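Local coordinates for protein heme oxygenase 1 (Synechocystis sp., PDB 1WE1) that probably catalyses the oxygen-dependent opening of the heme ring to biliverdin IXalpha with release of iron and carbon monoxide, at residues V34-Y39 with N144-H149. Residues are numbered along the deposited sequence; the frame is centred on the assembly and turned at random.
Sequences VEKNSY and NAMNLH
M146 carries most of the apolar contact with V34, K36 and Y39. Its CG lies 3.8 Å from V34 CG1. Its SD is 3.9 Å from V34 CG2, so both valine branches meet it, the two side chains crossing at about a right angle. The side chain runs extended through chi2 and bends at chi3 (63°). This brings M146 CE to 3.3 Å from K36 CA, near the start of helix 36-59. A145 CB adds to the apolar patch beside V34 CG1, at a modelled separation too short to be reliable.

A Met-aromatic contact joins the same sulfur to Y39: SD is 4.8 Å from the ring centroid. The approach is oblique, 30° off the normal. An alanine in place of M146 would probably leave V34 CG2 and the Y39 ring without the sulfur, and K36 without the methyl that covers its CA.

Between the two segments the contact is apolar. E35 is the N-cap residue: its OE2 takes the capping bond from S38 N (3.0 Å), and OE1 accepts from S38 OG, both reached from above the carboxylate plane. K36 NZ and Y39 OH turn elsewhere, to Y87 O and Y156 OH.

In the all-helical heme oxygenase fold, the last turn of helix 120-146 thus packs on V34, in the connection before helix 36-59, and on that helix's N-capped start.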
loop_
_atom_site.group_PDB
_atom_site.type_symbol
_atom_site.label_atom_id
_atom_site.label_comp_id
_atom_site.label_asym_id
_atom_site.label_seq_id
_atom_site.Cartn_x
_atom_site.Cartn_y
_atom_site.Cartn_z
ATOM N N VAL A 34 -15.987 7.857 3.510
ATOM C CA VAL A 34 -15.503 6.515 3.216
ATOM C C VAL A 34 -16.536 5.597 3.834
ATOM O O VAL A 34 -17.194 5.954 4.809
ATOM C CB VAL A 34 -14.125 6.212 3.866
ATOM C CG1 VAL A 34 -14.167 6.508 5.338
ATOM C CG2 VAL A 34 -13.762 4.746 3.669
ATOM N N GLU A 35 -16.691 4.411 3.277
ATOM C CA GLU A 35 -17.678 3.509 3.816
ATOM C C GLU A 35 -17.198 2.072 3.830
ATOM O O GLU A 35 -16.645 1.567 2.853
ATOM C CB GLU A 35 -18.984 3.678 3.034
ATOM C CG GLU A 35 -19.688 2.399 2.612
ATOM C CD GLU A 35 -19.214 1.898 1.265
ATOM O OE1 GLU A 35 -18.500 2.648 0.566
ATOM O OE2 GLU A 35 -19.571 0.761 0.899
ATOM N N LYS A 36 -17.413 1.441 4.977
ATOM C CA LYS A 36 -17.038 0.063 5.246
ATOM C C LYS A 36 -17.065 -0.946 4.084
ATOM O O LYS A 36 -16.128 -1.712 3.918
ATOM C CB LYS A 36 -17.897 -0.457 6.405
ATOM C CG LYS A 36 -17.797 -1.958 6.636
ATOM C CD LYS A 36 -18.785 -2.438 7.703
ATOM C CE LYS A 36 -18.806 -3.968 7.810
ATOM N NZ LYS A 36 -17.483 -4.564 8.167
ATOM N N ASN A 37 -18.108 -0.955 3.265
ATOM C CA ASN A 37 -18.152 -1.957 2.202
ATOM C C ASN A 37 -17.166 -1.829 1.054
ATOM O O ASN A 37 -16.600 -2.829 0.620
ATOM C CB ASN A 37 -19.573 -2.089 1.662
ATOM C CG ASN A 37 -20.535 -2.555 2.723
ATOM O OD1 ASN A 37 -20.305 -3.577 3.379
ATOM N ND2 ASN A 37 -21.612 -1.805 2.913
ATOM N N SER A 38 -16.951 -0.623 0.546
ATOM C CA SER A 38 -16.001 -0.477 -0.539
ATOM C C SER A 38 -14.568 -0.545 0.024
ATOM O O SER A 38 -13.725 -1.263 -0.508
ATOM C CB SER A 38 -16.251 0.832 -1.299
ATOM O OG SER A 38 -16.298 1.946 -0.430
ATOM N N TYR A 39 -14.316 0.163 1.123
ATOM C CA TYR A 39 -12.994 0.181 1.752
ATOM C C TYR A 39 -12.571 -1.211 2.197
ATOM O O TYR A 39 -11.397 -1.518 2.311
ATOM C CB TYR A 39 -13.007 1.137 2.951
ATOM C CG TYR A 39 -11.757 1.109 3.810
ATOM C CD1 TYR A 39 -11.613 0.179 4.840
ATOM C CD2 TYR A 39 -10.708 2.007 3.580
ATOM C CE1 TYR A 39 -10.453 0.139 5.618
ATOM C CE2 TYR A 39 -9.546 1.976 4.351
ATOM C CZ TYR A 39 -9.424 1.043 5.364
ATOM O OH TYR A 39 -8.279 1.010 6.116
ATOM N N ASN A 144 -12.403 8.322 11.888
ATOM C CA ASN A 144 -13.461 9.310 12.036
ATOM C C ASN A 144 -14.638 9.076 11.092
ATOM O O ASN A 144 -15.800 9.160 11.501
ATOM C CB ASN A 144 -12.918 10.732 11.832
ATOM C CG ASN A 144 -12.221 11.280 13.078
ATOM O OD1 ASN A 144 -12.645 11.016 14.213
ATOM N ND2 ASN A 144 -11.161 12.060 12.873
ATOM N N ALA A 145 -14.330 8.762 9.839
ATOM C CA ALA A 145 -15.355 8.546 8.835
ATOM C C ALA A 145 -16.138 7.239 8.966
ATOM O O ALA A 145 -17.173 7.078 8.328
ATOM C CB ALA A 145 -14.733 8.640 7.466
ATOM N N MET A 146 -15.659 6.317 9.791
ATOM C CA MET A 146 -16.331 5.030 9.959
ATOM C C MET A 146 -16.558 4.647 11.425
ATOM O O MET A 146 -17.194 3.634 11.721
ATOM C CB MET A 146 -15.521 3.922 9.265
ATOM C CG MET A 146 -15.589 3.928 7.743
ATOM S SD MET A 146 -14.420 2.771 6.952
ATOM C CE MET A 146 -15.009 1.254 7.566
ATOM N N ASN A 147 -16.043 5.453 12.343
ATOM C CA ASN A 147 -16.197 5.162 13.763
ATOM C C ASN A 147 -15.529 3.850 14.172
ATOM O O ASN A 147 -16.209 2.857 14.437
ATOM C CB ASN A 147 -17.682 5.107 14.138
ATOM C CG ASN A 147 -18.238 6.463 14.537
ATOM O OD1 ASN A 147 -19.434 6.599 14.797
ATOM N ND2 ASN A 147 -17.372 7.472 14.598
ATOM N N LEU A 148 -14.197 3.852 14.216
ATOM C CA LEU A 148 -13.436 2.669 14.615
ATOM C C LEU A 148 -12.696 2.940 15.925
ATOM O O LEU A 148 -11.461 2.935 15.961
ATOM C CB LEU A 148 -12.413 2.278 13.536
ATOM C CG LEU A 148 -12.891 1.917 12.131
ATOM C CD1 LEU A 148 -14.195 1.151 12.227
ATOM C CD2 LEU A 148 -13.078 3.173 11.314
ATOM N N HIS A 149 -13.455 3.178 16.995
ATOM C CA HIS A 149 -12.877 3.456 18.310
ATOM C C HIS A 149 -11.640 2.586 18.515
ATOM O O HIS A 149 -10.620 3.051 19.028
ATOM C CB HIS A 149 -13.904 3.185 19.417
ATOM C CG HIS A 149 -15.251 3.787 19.150
ATOM N ND1 HIS A 149 -16.125 3.270 18.218
ATOM C CD2 HIS A 149 -15.861 4.876 19.674
ATOM C CE1 HIS A 149 -17.217 4.014 18.179
ATOM N NE2 HIS A 149 -17.082 4.996 19.053
#